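Septation protein imp2 (Schizosaccharomyces pombe, PDB 5C1F) binds membrane phospholipids through its F-BAR domain, anchors cytoskeletal proteins to the membrane and helps disassemble the medial ring during septation. Local coordinates at residues L146-Q157 against N168-I179. Numbering follows the deposited sequence. Where two conformers were deposited one is given.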
loop_
_atom_site.group_PDB
_atom_site.type_symbol
_atom_site.label_atom_id
_atom_site.label_comp_id
_atom_site.label_asym_id
_atom_site.label_seq_id
_atom_site.Cartn_x
_atom_site.Cartn_y
_atom_site.Cartn_z
ATOM N N LEU A 146 55.579 1.112 58.600
ATOM C CA LEU A 146 56.794 0.569 59.199
ATOM C C LEU A 146 57.736 1.710 59.563
ATOM O O LEU A 146 58.319 1.721 60.647
ATOM C CB LEU A 146 57.489 -0.419 58.260
ATOM C CG LEU A 146 56.977 -1.860 58.318
ATOM C CD1 LEU A 146 57.771 -2.750 57.376
ATOM C CD2 LEU A 146 57.037 -2.393 59.742
ATOM N N CYS A 147 57.877 2.672 58.654
ATOM C CA CYS A 147 58.674 3.865 58.923
ATOM C C CYS A 147 58.060 4.655 60.069
ATOM O O CYS A 147 58.764 5.284 60.856
ATOM C CB CYS A 147 58.780 4.743 57.675
ATOM S SG CYS A 147 59.609 3.957 56.280
ATOM N N LYS A 148 56.738 4.604 60.158
ATOM C CA LYS A 148 56.007 5.335 61.180
ATOM C C LYS A 148 56.245 4.736 62.565
ATOM O O LYS A 148 56.260 5.452 63.567
ATOM C CB LYS A 148 54.515 5.346 60.849
ATOM C CG LYS A 148 53.806 6.630 61.237
ATOM C CD LYS A 148 52.343 6.601 60.827
ATOM C CE LYS A 148 51.624 7.860 61.285
ATOM N NZ LYS A 148 50.154 7.759 61.081
ATOM N N LYS A 149 56.432 3.422 62.622
ATOM C CA LYS A 149 56.719 2.757 63.889
ATOM C C LYS A 149 58.139 3.048 64.351
ATOM O O LYS A 149 58.385 3.229 65.543
ATOM C CB LYS A 149 56.502 1.250 63.773
ATOM C CG LYS A 149 55.051 0.824 63.907
ATOM C CD LYS A 149 54.889 -0.657 63.628
ATOM C CE LYS A 149 55.808 -1.487 64.502
ATOM N NZ LYS A 149 55.717 -2.932 64.163
ATOM N N VAL A 150 59.072 3.083 63.403
ATOM C CA VAL A 150 60.451 3.448 63.703
ATOM C C VAL A 150 60.489 4.829 64.345
ATOM O O VAL A 150 61.130 5.027 65.377
ATOM C CB VAL A 150 61.331 3.445 62.439
ATOM C CG1 VAL A 150 62.678 4.081 62.731
ATOM C CG2 VAL A 150 61.505 2.028 61.912
ATOM N N ASN A 151 59.783 5.773 63.728
ATOM C CA ASN A 151 59.647 7.124 64.257
ATOM C C ASN A 151 59.184 7.103 65.712
ATOM O O ASN A 151 59.740 7.798 66.565
ATOM C CB ASN A 151 58.667 7.927 63.393
ATOM C CG ASN A 151 58.498 9.360 63.870
ATOM O OD1 ASN A 151 57.696 9.640 64.763
ATOM N ND2 ASN A 151 59.247 10.276 63.264
ATOM N N TYR A 152 58.176 6.281 65.984
ATOM C CA TYR A 152 57.627 6.132 67.326
ATOM C C TYR A 152 58.614 5.500 68.312
ATOM O O TYR A 152 58.807 6.013 69.413
ATOM C CB TYR A 152 56.344 5.300 67.277
ATOM C CG TYR A 152 55.922 4.767 68.626
ATOM C CD1 TYR A 152 55.394 5.611 69.594
ATOM C CD2 TYR A 152 56.054 3.420 68.933
ATOM C CE1 TYR A 152 55.012 5.129 70.827
ATOM C CE2 TYR A 152 55.676 2.929 70.161
ATOM C CZ TYR A 152 55.154 3.786 71.107
ATOM O OH TYR A 152 54.774 3.297 72.336
ATOM N N TYR A 153 59.233 4.389 67.918
ATOM C CA TYR A 153 60.158 3.672 68.795
ATOM C C TYR A 153 61.367 4.518 69.171
ATOM O O TYR A 153 61.924 4.371 70.259
ATOM C CB TYR A 153 60.630 2.375 68.139
ATOM C CG TYR A 153 59.571 1.303 68.064
ATOM C CD1 TYR A 153 58.704 1.077 69.125
ATOM C CD2 TYR A 153 59.434 0.519 66.928
ATOM C CE1 TYR A 153 57.732 0.095 69.057
ATOM C CE2 TYR A 153 58.468 -0.462 66.849
ATOM C CZ TYR A 153 57.619 -0.671 67.914
ATOM O OH TYR A 153 56.657 -1.651 67.829
ATOM N N VAL A 154 61.777 5.397 68.264
ATOM C CA VAL A 154 62.883 6.304 68.543
ATOM C C VAL A 154 62.442 7.367 69.547
ATOM O O VAL A 154 63.192 7.718 70.458
ATOM C CB VAL A 154 63.409 6.973 67.253
ATOM C CG1 VAL A 154 64.397 8.082 67.586
ATOM C CG2 VAL A 154 64.058 5.933 66.351
ATOM N N SER A 155 61.214 7.856 69.395
ATOM C CA SER A 155 60.684 8.878 70.296
ATOM C C SER A 155 60.498 8.341 71.713
ATOM O O SER A 155 60.510 9.102 72.679
ATOM C CB SER A 155 59.358 9.429 69.768
ATOM O OG SER A 155 58.376 8.414 69.669
ATOM N N GLN A 156 60.332 7.028 71.830
ATOM C CA GLN A 156 60.163 6.391 73.133
ATOM C C GLN A 156 61.472 6.309 73.905
ATOM O O GLN A 156 61.470 6.168 75.125
ATOM C CB GLN A 156 59.575 4.986 72.971
ATOM C CG GLN A 156 58.078 4.961 72.721
ATOM C CD GLN A 156 57.288 5.498 73.895
ATOM O OE1 GLN A 156 56.952 6.683 73.941
ATOM N NE2 GLN A 156 56.987 4.630 74.855
ATOM N N GLN A 157 62.591 6.398 73.191
ATOM C CA GLN A 157 63.903 6.250 73.811
ATOM C C GLN A 157 64.223 7.383 74.782
ATOM O O GLN A 157 65.069 7.236 75.663
ATOM C CB GLN A 157 64.989 6.168 72.740
ATOM C CG GLN A 157 64.920 4.921 71.882
ATOM C CD GLN A 157 65.932 4.942 70.758
ATOM O OE1 GLN A 157 66.064 5.939 70.049
ATOM N NE2 GLN A 157 66.656 3.842 70.590
ATOM N N ASN A 168 61.820 -1.971 73.906
ATOM C CA ASN A 168 61.503 -0.976 72.893
ATOM C C ASN A 168 62.569 -0.938 71.807
ATOM O O ASN A 168 62.257 -0.863 70.619
ATOM C CB ASN A 168 61.351 0.403 73.539
ATOM C CG ASN A 168 61.185 1.513 72.523
ATOM O OD1 ASN A 168 60.083 1.771 72.042
ATOM N ND2 ASN A 168 62.284 2.185 72.197
ATOM N N ASN A 169 63.830 -0.993 72.222
ATOM C CA ASN A 169 64.941 -0.973 71.280
ATOM C C ASN A 169 65.019 -2.267 70.470
ATOM O O ASN A 169 65.530 -2.280 69.350
ATOM C CB ASN A 169 66.258 -0.718 72.015
ATOM C CG ASN A 169 66.339 0.686 72.591
ATOM O OD1 ASN A 169 65.583 1.576 72.196
ATOM N ND2 ASN A 169 67.263 0.892 73.524
ATOM N N ALA A 170 64.503 -3.351 71.040
ATOM C CA ALA A 170 64.398 -4.614 70.321
ATOM C C ALA A 170 63.364 -4.499 69.205
ATOM O O ALA A 170 63.610 -4.919 68.075
ATOM C CB ALA A 170 64.038 -5.741 71.271
ATOM N N LYS A 171 62.208 -3.926 69.533
ATOM C CA LYS A 171 61.158 -3.683 68.548
ATOM C C LYS A 171 61.650 -2.738 67.463
ATOM O O LYS A 171 61.340 -2.913 66.284
ATOM C CB LYS A 171 59.910 -3.094 69.212
ATOM C CG LYS A 171 59.220 -4.007 70.203
ATOM C CD LYS A 171 58.193 -3.231 71.022
ATOM C CE LYS A 171 57.506 -4.126 72.037
ATOM N NZ LYS A 171 56.419 -3.422 72.769
ATOM N N LEU A 172 62.406 -1.726 67.876
ATOM C CA LEU A 172 62.967 -0.757 66.946
ATOM C C LEU A 172 63.916 -1.440 65.974
ATOM O O LEU A 172 63.868 -1.196 64.768
ATOM C CB LEU A 172 63.694 0.358 67.701
ATOM C CG LEU A 172 64.501 1.347 66.856
ATOM C CD1 LEU A 172 63.616 2.038 65.833
ATOM C CD2 LEU A 172 65.196 2.369 67.740
ATOM N N ASN A 173 64.772 -2.305 66.502
ATOM C CA ASN A 173 65.747 -2.993 65.674
ATOM C C ASN A 173 65.074 -3.972 64.719
ATOM O O ASN A 173 65.475 -4.095 63.563
ATOM C CB ASN A 173 66.771 -3.725 66.539
ATOM C CG ASN A 173 68.096 -3.908 65.830
ATOM O OD1 ASN A 173 68.208 -4.697 64.892
ATOM N ND2 ASN A 173 69.111 -3.175 66.273
ATOM N N LYS A 174 64.047 -4.659 65.204
ATOM C CA LYS A 174 63.315 -5.605 64.372
ATOM C C LYS A 174 62.582 -4.880 63.246
ATOM O O LYS A 174 62.489 -5.386 62.128
ATOM C CB LYS A 174 62.321 -6.410 65.211
ATOM C CG LYS A 174 61.874 -7.704 64.550
ATOM C CD LYS A 174 60.494 -8.134 65.013
ATOM C CE LYS A 174 59.416 -7.234 64.429
ATOM N NZ LYS A 174 58.047 -7.739 64.730
ATOM N N THR A 175 62.071 -3.691 63.550
ATOM C CA THR A 175 61.303 -2.908 62.586
ATOM C C THR A 175 62.209 -2.307 61.513
ATOM O O THR A 175 61.815 -2.183 60.354
ATOM C CB THR A 175 60.509 -1.779 63.285
ATOM O OG1 THR A 175 59.698 -2.341 64.323
ATOM C CG2 THR A 175 59.610 -1.055 62.295
ATOM N N GLN A 176 63.422 -1.933 61.909
ATOM C CA GLN A 176 64.394 -1.369 60.977
ATOM C C GLN A 176 64.862 -2.403 59.953
ATOM O O GLN A 176 65.073 -2.074 58.784
ATOM C CB GLN A 176 65.596 -0.797 61.736
ATOM C CG GLN A 176 65.317 0.532 62.424
ATOM C CD GLN A 176 66.472 1.006 63.287
ATOM O OE1 GLN A 176 67.232 0.201 63.825
ATOM N NE2 GLN A 176 66.607 2.321 63.422
ATOM N N ASN A 177 65.017 -3.649 60.392
ATOM C CA ASN A 177 65.449 -4.722 59.500
ATOM C C ASN A 177 64.341 -5.125 58.534
ATOM O O ASN A 177 64.596 -5.750 57.503
ATOM C CB ASN A 177 65.920 -5.937 60.304
ATOM C CG ASN A 177 67.143 -5.638 61.146
ATOM O OD1 ASN A 177 67.882 -4.691 60.871
ATOM N ND2 ASN A 177 67.366 -6.443 62.181
ATOM N N ALA A 178 63.108 -4.760 58.873
ATOM C CA ALA A 178 61.957 -5.049 58.027
ATOM C C ALA A 178 61.824 -4.016 56.915
ATOM O O ALA A 178 61.176 -4.268 55.900
ATOM C CB ALA A 178 60.684 -5.096 58.859
ATOM N N ILE A 179 62.442 -2.856 57.119
ATOM C CA ILE A 179 62.371 -1.756 56.159
ATOM C C ILE A 179 62.955 -2.143 54.802
ATOM O O ILE A 179 62.365 -1.860 53.760
ATOM C CB ILE A 179 63.112 -0.507 56.681
ATOM C CG1 ILE A 179 62.420 0.046 57.927
ATOM C CG2 ILE A 179 63.186 0.566 55.608
ATOM C CD1 ILE A 179 61.051 0.617 57.657
#
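In the antiparallel helical hairpin at one far end of the elongated F-BAR domain, Tyr153 and Thr175 interlock as knobs into holes. Segments 146-155 and 168-179, on helices 69-155 and 162-252, approach to 9.2 Å between axes, their N-to-C directions 154° apart. Tyr153 sits among Asn168, Lys171, Leu172 and Thr175: CB of Lys171 lies over one face of its ring, a CH-pi contact 3.9 Å from the centroid, while Thr175 OG1 meets the ring edge 3.4 Å from CE2. That hydroxyl also donates to Lys171 O, which Thr175 N reaches from the opposite face of the carbonyl plane. An alanine at Tyr153 would remove the ring and is likely to leave a gap between the helices, with Lys171 CB and Thr175 OG1 losing the surface they rest against. Thr175 in turn fills the hole formed by Leu146, Lys149, Val150 and Tyr153; with CG2 anti to the backbone N, the methyl meets Val150 CG2 at 3.6 Å. Leu172 CD1 packs on Val150 and Val154, and Ile179 CD1 touches Leu146 and Cys147, the latter also packing on Tyr283 of the second subunit. Near the turn, Gln157 NE2 donates to Asn169 OD1 from above its carbonyl plane. Asn168 swings its amide toward the first helix, where ND2 donates almost straight (174°) to the backbone O of Tyr153 at 2.9 Å, the acceptor lying in the amide plane.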